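Side-chain contacts in alcohol dehydrogenase YqhD (Escherichia coli, PDB 4QGS), which reduces a broad range of short-chain aldehydes to alcohols with NADPH, as a zinc-dependent member of the iron-containing alcohol dehydrogenase family: residues P195-A200 and G289-Q294; D205-T210 and N343-L348; T234-G239 and R321-T326. All blocks are in the same frame, centred on the assembly; numbering follows the deposited sequence.

Contact 1 of 3, residues P195-A200 and G289-Q294; sequences PPRQVA and GLDHAQ. With ZN (zinc ion), chain B.
The salt bridge between R197 and D291 carries this contact, and it is two-pronged: the guanidinium presents its side, NE and NH1, to the two carboxylate oxygens. R197 NE donates to D291 OD2 at 2.8 Å, while R197 NH1 reaches D291 OD1 at 2.6 Å with an N-H...O angle of 169°. Each oxygen accepts through its syn lone pair, and the two groups are nearly coplanar (15° apart), which lets both N-H donors point at the oxygens within the guanidinium plane. The arginine gets there by stretching: CG stands opposite the backbone N (chi1 167°) and the chain stays extended to NE.

Among the remaining hydrogen bonds, D291 OD2 also accepts from N201 ND2, one turn further along helix 196-211, so that helix holds the carboxylate from two residues. Within 289-294, the backbone N of D291 donates to Q294 OE1 at 2.9 Å, approaching from above the amide plane. D291 occupies the N-cap position of helix 292-306, yet its carboxylate makes no capping bond and is turned to the arginine instead. The contact thereby ties the first turn of helix 196-211 to the N-cap of helix 292-306, both in the all-helical C-terminal part of this dehydrogenase family.

Metal coordination begins at the very next residue. H292 NE2 binds the catalytic zinc at 2.1 Å, and D205, H209 and H278 supply the other protein ligands, with two waters at 2.1 Å.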
loop_
_atom_site.group_PDB
_atom_site.type_symbol
_atom_site.label_atom_id
_atom_site.label_comp_id
_atom_site.label_asym_id
_atom_site.label_seq_id
_atom_site.Cartn_x
_atom_site.Cartn_y
_atom_site.Cartn_z
ATOM N N PRO A 195 0.373 -16.919 -0.017
ATOM C CA PRO A 195 1.322 -17.575 0.885
ATOM C C PRO A 195 1.444 -16.818 2.199
ATOM O O PRO A 195 1.208 -15.593 2.234
ATOM C CB PRO A 195 2.651 -17.545 0.101
ATOM C CG PRO A 195 2.260 -17.341 -1.320
ATOM C CD PRO A 195 0.994 -16.516 -1.287
ATOM N N PRO A 196 1.810 -17.528 3.275
ATOM C CA PRO A 196 1.926 -16.940 4.613
ATOM C C PRO A 196 2.812 -15.695 4.603
ATOM O O PRO A 196 2.490 -14.720 5.280
ATOM C CB PRO A 196 2.552 -18.071 5.438
ATOM C CG PRO A 196 2.104 -19.327 4.740
ATOM C CD PRO A 196 2.092 -18.980 3.277
ATOM N N ARG A 197 3.909 -15.736 3.845
ATOM C CA ARG A 197 4.803 -14.581 3.710
ATOM C C ARG A 197 4.042 -13.328 3.277
ATOM O O ARG A 197 4.197 -12.247 3.873
ATOM C CB ARG A 197 5.927 -14.904 2.709
ATOM C CG ARG A 197 6.744 -13.705 2.226
ATOM C CD ARG A 197 7.671 -14.132 1.078
ATOM N NE ARG A 197 8.545 -13.057 0.613
ATOM C CZ ARG A 197 9.464 -13.211 -0.341
ATOM N NH1 ARG A 197 10.223 -12.188 -0.714
ATOM N NH2 ARG A 197 9.621 -14.394 -0.928
ATOM N N GLN A 198 3.207 -13.474 2.256
ATOM C CA GLN A 198 2.444 -12.353 1.728
ATOM C C GLN A 198 1.334 -11.926 2.687
ATOM O O GLN A 198 1.025 -10.741 2.779
ATOM C CB GLN A 198 1.848 -12.695 0.363
ATOM C CG GLN A 198 2.879 -12.891 -0.752
ATOM C CD GLN A 198 2.226 -13.227 -2.082
ATOM O OE1 GLN A 198 1.020 -13.450 -2.149
ATOM N NE2 GLN A 198 3.022 -13.279 -3.141
ATOM N N VAL A 199 0.741 -12.888 3.392
ATOM C CA VAL A 199 -0.327 -12.556 4.351
ATOM C C VAL A 199 0.264 -11.751 5.504
ATOM O O VAL A 199 -0.265 -10.693 5.891
ATOM C CB VAL A 199 -1.030 -13.818 4.894
ATOM C CG1 VAL A 199 -1.995 -13.452 6.024
ATOM C CG2 VAL A 199 -1.786 -14.511 3.776
ATOM N N ALA A 200 1.377 -12.239 6.045
ATOM C CA ALA A 200 2.039 -11.516 7.137
ATOM C C ALA A 200 2.512 -10.138 6.694
ATOM O O ALA A 200 2.309 -9.139 7.410
ATOM C CB ALA A 200 3.211 -12.328 7.688
ATOM N N GLY A 289 17.124 -5.682 -1.189
ATOM C CA GLY A 289 16.067 -6.555 -1.702
ATOM C C GLY A 289 15.078 -7.119 -0.691
ATOM O O GLY A 289 14.325 -8.045 -1.002
ATOM N N LEU A 290 15.063 -6.569 0.520
ATOM C CA LEU A 290 14.131 -7.020 1.538
ATOM C C LEU A 290 12.693 -6.699 1.117
ATOM O O LEU A 290 12.476 -5.727 0.412
ATOM C CB LEU A 290 14.428 -6.357 2.888
ATOM C CG LEU A 290 15.816 -6.564 3.518
ATOM C CD1 LEU A 290 15.810 -6.032 4.948
ATOM C CD2 LEU A 290 16.257 -8.007 3.501
ATOM N N ASP A 291 11.733 -7.538 1.519
ATOM C CA ASP A 291 10.316 -7.239 1.278
ATOM C C ASP A 291 9.970 -5.883 1.871
ATOM O O ASP A 291 10.495 -5.527 2.926
ATOM C CB ASP A 291 9.382 -8.289 1.905
ATOM C CG ASP A 291 9.514 -9.660 1.278
ATOM O OD1 ASP A 291 10.140 -9.773 0.205
ATOM O OD2 ASP A 291 8.965 -10.621 1.859
ATOM N N HIS A 292 9.071 -5.145 1.216
ATOM C CA HIS A 292 8.585 -3.859 1.749
ATOM C C HIS A 292 8.266 -3.940 3.239
ATOM O O HIS A 292 8.799 -3.161 4.046
ATOM C CB HIS A 292 7.349 -3.408 0.963
ATOM C CG HIS A 292 6.729 -2.125 1.454
ATOM N ND1 HIS A 292 7.445 -0.962 1.611
ATOM C CD2 HIS A 292 5.449 -1.838 1.796
ATOM C CE1 HIS A 292 6.631 -0.004 2.042
ATOM N NE2 HIS A 292 5.417 -0.512 2.161
ATOM N N ALA A 293 7.428 -4.895 3.616
ATOM C CA ALA A 293 6.970 -4.982 5.001
ATOM C C ALA A 293 8.085 -5.346 5.973
ATOM O O ALA A 293 8.055 -4.923 7.129
ATOM C CB ALA A 293 5.834 -5.991 5.122
ATOM N N GLN A 294 9.061 -6.137 5.515
ATOM C CA GLN A 294 10.207 -6.463 6.366
ATOM C C GLN A 294 10.976 -5.198 6.718
ATOM O O GLN A 294 11.399 -5.017 7.862
ATOM C CB GLN A 294 11.139 -7.477 5.672
ATOM C CG GLN A 294 10.496 -8.828 5.462
ATOM C CD GLN A 294 11.317 -9.737 4.545
ATOM O OE1 GLN A 294 12.173 -9.271 3.784
ATOM N NE2 GLN A 294 11.042 -11.039 4.605
HETATM ZN ZN ZN B . 3.629 0.498 2.589
HETATM O O HOH W 1 3.826 1.696 0.881
HETATM O O HOH W 2 2.499 -0.490 1.047
#

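Contact 2 of 3, residues D205-T210 and N343-L348; sequences DAFVHT and NFFEQL. With ZN (zinc ion), chain B.
F207 meets both F344 and F345, and the three rings form a buried aromatic cluster between helices 196-211 and 330-347. The short helical segments run nearly antiparallel, with axes 12.2 Å apart, a spacing bridged by the large side chains.

The two phenylalanines of 343-348 reach F207 by different rotations. F344 has CG opposite its backbone N (chi1 175°), which brings CE2 to 3.7 Å from F207 CD1; its CD2 lies over one face of the F207 ring. These two rings meet obliquely, their planes inclined at 40°. F345 turns CG beside its backbone N instead, and its ring presents an edge to the face of F207 in an offset edge-to-face pair, with planes at 87° and centroids 5.6 Å apart. F345 CZ approaches F207 CD2 at 3.9 Å and also touches V208 CG2 at 4.0 Å, so this one ring atom touches two consecutive residues of the helix. L348 CD1 lies over a face of F344 toward its rim, and L296, A297 and L300 of helix 292-306 add to the surrounding hydrocarbon.

The same stretch of helix carries a polar side. D205 OD1 and H209 NE2, one turn apart, each bind zinc at 2.1 Å. T210 OG1 donates to A206 O at 2.9 Å, and T210 N reaches that oxygen from the opposite face of its plane.

No hydrogen bond crosses between the segments. The chemistry therefore implies a helix with two distinct roles, coordinating the catalytic metal through D205 and H209 while F207 and V208 bind it to the hydrophobic core by shape and ring contact.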
loop_
_atom_site.group_PDB
_atom_site.type_symbol
_atom_site.label_atom_id
_atom_site.label_comp_id
_atom_site.label_asym_id
_atom_site.label_seq_id
_atom_site.Cartn_x
_atom_site.Cartn_y
_atom_site.Cartn_z
ATOM N N ASP A 205 2.223 -4.212 6.725
ATOM C CA ASP A 205 2.182 -2.995 5.915
ATOM C C ASP A 205 0.934 -2.176 6.261
ATOM O O ASP A 205 1.018 -0.950 6.456
ATOM C CB ASP A 205 2.210 -3.346 4.432
ATOM C CG ASP A 205 2.334 -2.112 3.528
ATOM O OD1 ASP A 205 3.096 -1.151 3.833
ATOM O OD2 ASP A 205 1.648 -2.118 2.483
ATOM N N ALA A 206 -0.210 -2.847 6.382
ATOM C CA ALA A 206 -1.431 -2.136 6.812
ATOM C C ALA A 206 -1.257 -1.484 8.192
ATOM O O ALA A 206 -1.669 -0.335 8.414
ATOM C CB ALA A 206 -2.624 -3.089 6.820
ATOM N N PHE A 207 -0.641 -2.213 9.114
ATOM C CA PHE A 207 -0.427 -1.739 10.475
ATOM C C PHE A 207 0.428 -0.478 10.439
ATOM O O PHE A 207 0.114 0.538 11.079
ATOM C CB PHE A 207 0.239 -2.842 11.313
ATOM C CG PHE A 207 0.289 -2.561 12.801
ATOM C CD1 PHE A 207 -0.628 -3.148 13.663
ATOM C CD2 PHE A 207 1.269 -1.728 13.337
ATOM C CE1 PHE A 207 -0.570 -2.923 15.035
ATOM C CE2 PHE A 207 1.324 -1.489 14.715
ATOM C CZ PHE A 207 0.407 -2.083 15.559
ATOM N N VAL A 208 1.499 -0.532 9.654
ATOM C CA VAL A 208 2.426 0.591 9.601
ATOM C C VAL A 208 1.823 1.771 8.850
ATOM O O VAL A 208 1.984 2.907 9.293
ATOM C CB VAL A 208 3.766 0.168 8.971
ATOM C CG1 VAL A 208 4.677 1.388 8.816
ATOM C CG2 VAL A 208 4.419 -0.888 9.855
ATOM N N HIS A 209 1.097 1.531 7.753
ATOM C CA HIS A 209 0.416 2.652 7.087
ATOM C C HIS A 209 -0.487 3.389 8.073
ATOM O O HIS A 209 -0.579 4.621 8.032
ATOM C CB HIS A 209 -0.393 2.188 5.871
ATOM C CG HIS A 209 0.431 2.030 4.630
ATOM N ND1 HIS A 209 0.271 2.831 3.519
ATOM C CD2 HIS A 209 1.445 1.177 4.336
ATOM C CE1 HIS A 209 1.137 2.466 2.588
ATOM N NE2 HIS A 209 1.860 1.467 3.059
ATOM N N THR A 210 -1.127 2.638 8.966
ATOM C CA THR A 210 -2.003 3.239 9.969
ATOM C C THR A 210 -1.195 4.085 10.956
ATOM O O THR A 210 -1.534 5.245 11.194
ATOM C CB THR A 210 -2.801 2.180 10.720
ATOM O OG1 THR A 210 -3.538 1.396 9.769
ATOM C CG2 THR A 210 -3.794 2.853 11.722
ATOM N N ASN A 343 7.108 -7.430 19.129
ATOM C CA ASN A 343 6.690 -8.810 19.315
ATOM C C ASN A 343 5.575 -9.221 18.357
ATOM O O ASN A 343 5.577 -10.335 17.832
ATOM C CB ASN A 343 6.248 -9.047 20.758
ATOM C CG ASN A 343 5.798 -10.476 20.989
ATOM O OD1 ASN A 343 6.626 -11.400 21.012
ATOM N ND2 ASN A 343 4.498 -10.675 21.141
ATOM N N PHE A 344 4.624 -8.315 18.123
ATOM C CA PHE A 344 3.530 -8.581 17.192
ATOM C C PHE A 344 4.092 -8.909 15.798
ATOM O O PHE A 344 3.711 -9.907 15.184
ATOM C CB PHE A 344 2.569 -7.378 17.147
ATOM C CG PHE A 344 1.465 -7.504 16.129
ATOM C CD1 PHE A 344 0.508 -8.504 16.239
ATOM C CD2 PHE A 344 1.374 -6.603 15.073
ATOM C CE1 PHE A 344 -0.513 -8.619 15.303
ATOM C CE2 PHE A 344 0.358 -6.720 14.132
ATOM C CZ PHE A 344 -0.580 -7.730 14.248
ATOM N N PHE A 345 5.012 -8.081 15.312
ATOM C CA PHE A 345 5.643 -8.311 14.006
ATOM C C PHE A 345 6.389 -9.651 13.986
ATOM O O PHE A 345 6.237 -10.462 13.054
ATOM C CB PHE A 345 6.608 -7.182 13.660
ATOM C CG PHE A 345 5.943 -5.835 13.442
ATOM C CD1 PHE A 345 4.579 -5.735 13.248
ATOM C CD2 PHE A 345 6.715 -4.687 13.399
ATOM C CE1 PHE A 345 3.974 -4.483 13.038
ATOM C CE2 PHE A 345 6.140 -3.440 13.197
ATOM C CZ PHE A 345 4.757 -3.338 13.019
ATOM N N GLU A 346 7.176 -9.903 15.027
ATOM C CA GLU A 346 7.948 -11.149 15.068
ATOM C C GLU A 346 7.065 -12.391 15.089
ATOM O O GLU A 346 7.383 -13.382 14.417
ATOM C CB GLU A 346 8.895 -11.136 16.261
ATOM C CG GLU A 346 9.752 -9.886 16.212
ATOM C CD GLU A 346 11.079 -9.985 16.880
ATOM O OE1 GLU A 346 12.101 -9.932 16.147
ATOM O OE2 GLU A 346 11.096 -10.072 18.128
ATOM N N GLN A 347 5.953 -12.338 15.821
ATOM C CA GLN A 347 5.043 -13.488 15.891
ATOM C C GLN A 347 4.287 -13.714 14.587
ATOM O O GLN A 347 3.808 -14.820 14.329
ATOM C CB GLN A 347 4.055 -13.325 17.048
ATOM C CG GLN A 347 4.696 -13.345 18.435
ATOM C CD GLN A 347 5.579 -14.554 18.681
ATOM O OE1 GLN A 347 5.316 -15.654 18.187
ATOM N NE2 GLN A 347 6.647 -14.352 19.449
ATOM N N LEU A 348 4.183 -12.674 13.757
ATOM C CA LEU A 348 3.672 -12.835 12.399
ATOM C C LEU A 348 4.703 -13.470 11.467
ATOM O O LEU A 348 4.395 -13.783 10.319
ATOM C CB LEU A 348 3.239 -11.485 11.817
ATOM C CG LEU A 348 2.003 -10.831 12.429
ATOM C CD1 LEU A 348 1.862 -9.417 11.857
ATOM C CD2 LEU A 348 0.735 -11.657 12.176
HETATM ZN ZN ZN B . 3.629 0.498 2.589
HETATM O O HOH W 1 3.826 1.696 0.881
HETATM O O HOH W 2 2.499 -0.490 1.047
#

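Contact 3 of 3, residues T234-G239 and R321-T326; sequences TLIEDG and RVWNIT
I236 meets V322 and W323 across this contact, and its neighbours along helix 222-244 frame it. In mid-helix, T234 OG1 bonds to G230 O, one turn earlier, and the backbone O of T234 accepts from D238 N. L235 follows and packs instead on A206 and F207 of helix 196-211 and on A258 of helix 249-262.

At I236 the helix turns to 321-326. CG1 stands opposite the carbonyl carbon (chi1 -71°) and the chain extends beyond it (chi2 160°), carrying CD1 out over the indole. That methyl sits over the six-membered ring, with its direction from the centroid 26° off the ring normal, a CH-pi contact on the ring face. Its nearest indole atom is W323 CZ2, 3.5 Å from I236 CD1. V322 CG1 lies over the same face, toward the rim, and meets I236 CD1 at 3.4 Å, closer than usual carbon packing. Losing CD1 to an alanine here would probably abolish the CH-pi contact and open a gap between V322 CG1 and the six-membered ring of W323.

The pairing joins two helices of the all-helical C-terminal part of the iron-containing alcohol dehydrogenase fold, away from the zinc and NADP sites. V322 and W323 lie towards the C-terminal end of their helical run, just before N324 takes a positive phi. The indole is also fixed through its polar end, W323 NE1 bonding to Y318 OH, while A340, T341 and F344 of helix 330-347 pack against the ring.

Past the isoleucine, D238 OD1 forms a salt bridge with K241 in the next turn. G239 N then donates to L235 O at 2.8 Å, continuing the helix.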
loop_
_atom_site.group_PDB
_atom_site.type_symbol
_atom_site.label_atom_id
_atom_site.label_comp_id
_atom_site.label_asym_id
_atom_site.label_seq_id
_atom_site.Cartn_x
_atom_site.Cartn_y
_atom_site.Cartn_z
ATOM N N THR A 234 -8.094 -4.344 15.284
ATOM C CA THR A 234 -8.599 -5.398 14.406
ATOM C C THR A 234 -7.453 -6.227 13.810
ATOM O O THR A 234 -7.527 -7.445 13.743
ATOM C CB THR A 234 -9.451 -4.800 13.275
ATOM O OG1 THR A 234 -10.567 -4.098 13.860
ATOM C CG2 THR A 234 -9.992 -5.906 12.374
ATOM N N LEU A 235 -6.402 -5.553 13.372
ATOM C CA LEU A 235 -5.250 -6.255 12.799
ATOM C C LEU A 235 -4.547 -7.101 13.856
ATOM O O LEU A 235 -4.074 -8.211 13.566
ATOM C CB LEU A 235 -4.275 -5.254 12.165
ATOM C CG LEU A 235 -4.747 -4.548 10.889
ATOM C CD1 LEU A 235 -3.772 -3.446 10.464
ATOM C CD2 LEU A 235 -4.969 -5.546 9.744
ATOM N N ILE A 236 -4.462 -6.597 15.082
ATOM C CA ILE A 236 -3.801 -7.360 16.151
ATOM C C ILE A 236 -4.620 -8.591 16.523
ATOM O O ILE A 236 -4.069 -9.680 16.755
ATOM C CB ILE A 236 -3.554 -6.483 17.393
ATOM C CG1 ILE A 236 -2.449 -5.475 17.084
ATOM C CG2 ILE A 236 -3.178 -7.333 18.594
ATOM C CD1 ILE A 236 -2.426 -4.273 18.015
ATOM N N GLU A 237 -5.940 -8.448 16.523
ATOM C CA GLU A 237 -6.796 -9.577 16.868
ATOM C C GLU A 237 -6.861 -10.631 15.765
ATOM O O GLU A 237 -6.659 -11.817 16.031
ATOM C CB GLU A 237 -8.218 -9.116 17.209
ATOM C CG GLU A 237 -9.089 -10.298 17.658
ATOM C CD GLU A 237 -10.346 -9.867 18.401
ATOM O OE1 GLU A 237 -10.611 -8.644 18.478
ATOM O OE2 GLU A 237 -11.062 -10.757 18.917
ATOM N N ASP A 238 -7.136 -10.211 14.535
ATOM C CA ASP A 238 -7.420 -11.185 13.471
ATOM C C ASP A 238 -6.250 -11.418 12.512
ATOM O O ASP A 238 -6.258 -12.388 11.753
ATOM C CB ASP A 238 -8.665 -10.758 12.676
ATOM C CG ASP A 238 -9.962 -11.176 13.356
ATOM O OD1 ASP A 238 -9.914 -11.640 14.515
ATOM O OD2 ASP A 238 -11.024 -11.053 12.725
ATOM N N GLY A 239 -5.253 -10.535 12.526
ATOM C CA GLY A 239 -4.079 -10.732 11.691
ATOM C C GLY A 239 -3.385 -12.062 11.937
ATOM O O GLY A 239 -3.135 -12.806 10.991
ATOM N N ARG A 321 -4.764 2.770 24.285
ATOM C CA ARG A 321 -5.935 2.473 23.452
ATOM C C ARG A 321 -5.796 1.181 22.657
ATOM O O ARG A 321 -6.778 0.477 22.442
ATOM C CB ARG A 321 -6.208 3.618 22.473
ATOM C CG ARG A 321 -6.626 4.954 23.122
ATOM C CD ARG A 321 -8.116 5.008 23.376
ATOM N NE ARG A 321 -8.498 6.264 24.030
ATOM C CZ ARG A 321 -8.877 7.362 23.386
ATOM N NH1 ARG A 321 -8.921 7.378 22.064
ATOM N NH2 ARG A 321 -9.214 8.460 24.071
ATOM N N VAL A 322 -4.584 0.874 22.212
ATOM C CA VAL A 322 -4.399 -0.300 21.359
ATOM C C VAL A 322 -3.879 -1.504 22.159
ATOM O O VAL A 322 -4.291 -2.635 21.916
ATOM C CB VAL A 322 -3.457 0.037 20.184
ATOM C CG1 VAL A 322 -3.101 -1.210 19.365
ATOM C CG2 VAL A 322 -4.102 1.093 19.285
ATOM N N TRP A 323 -2.993 -1.267 23.124
ATOM C CA TRP A 323 -2.368 -2.377 23.854
ATOM C C TRP A 323 -2.809 -2.523 25.317
ATOM O O TRP A 323 -2.313 -3.391 26.033
ATOM C CB TRP A 323 -0.841 -2.236 23.802
ATOM C CG TRP A 323 -0.287 -2.483 22.440
ATOM C CD1 TRP A 323 0.166 -1.551 21.548
ATOM C CD2 TRP A 323 -0.151 -3.754 21.797
ATOM N NE1 TRP A 323 0.579 -2.168 20.390
ATOM C CE2 TRP A 323 0.386 -3.522 20.516
ATOM C CE3 TRP A 323 -0.444 -5.070 22.178
ATOM C CZ2 TRP A 323 0.664 -4.556 19.618
ATOM C CZ3 TRP A 323 -0.182 -6.096 21.285
ATOM C CH2 TRP A 323 0.367 -5.830 20.018
ATOM N N ASN A 324 -3.723 -1.665 25.752
ATOM C CA ASN A 324 -4.232 -1.686 27.122
ATOM C C ASN A 324 -3.119 -1.518 28.157
ATOM O O ASN A 324 -3.187 -2.078 29.247
ATOM C CB ASN A 324 -5.007 -2.982 27.392
ATOM C CG ASN A 324 -5.932 -2.861 28.593
ATOM O OD1 ASN A 324 -6.377 -1.763 28.936
ATOM N ND2 ASN A 324 -6.218 -3.985 29.243
ATOM N N ILE A 325 -2.092 -0.750 27.802
ATOM C CA ILE A 325 -0.985 -0.458 28.714
ATOM C C ILE A 325 -1.295 0.832 29.463
ATOM O O ILE A 325 -1.245 1.919 28.887
ATOM C CB ILE A 325 0.372 -0.312 27.976
ATOM C CG1 ILE A 325 0.732 -1.602 27.242
ATOM C CG2 ILE A 325 1.480 0.063 28.948
ATOM C CD1 ILE A 325 1.892 -1.437 26.265
ATOM N N THR A 326 -1.622 0.703 30.745
ATOM C CA THR A 326 -2.067 1.856 31.531
ATOM C C THR A 326 -1.217 2.090 32.778
ATOM O O THR A 326 -1.184 3.199 33.317
ATOM C CB THR A 326 -3.532 1.688 31.958
ATOM O OG1 THR A 326 -3.691 0.432 32.629
ATOM C CG2 THR A 326 -4.447 1.719 30.736
#

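How the contacts relate
Contact 1 is a surface salt bridge, contact 2 a fully buried aromatic cluster, and contact 3 a partly buried aliphatic-aromatic packing further from the chain centre. Contacts 1 and 2 share helix 196-211 and the zinc: the first supplies one histidine ligand, the second an aspartate and a histidine, and both include the two metal-bound waters. Contacts 2 and 3 join directly, since F207 CE1 lies 3.8 Å from I236 CD1 and F344 packs on the backbone of 234-239, so the two form one packed region. Contacts 1 and 3 do not touch, their nearest atoms being about 5 Å apart. Charge pairing marks exposed contact 1; ring and methyl contacts make up the other two.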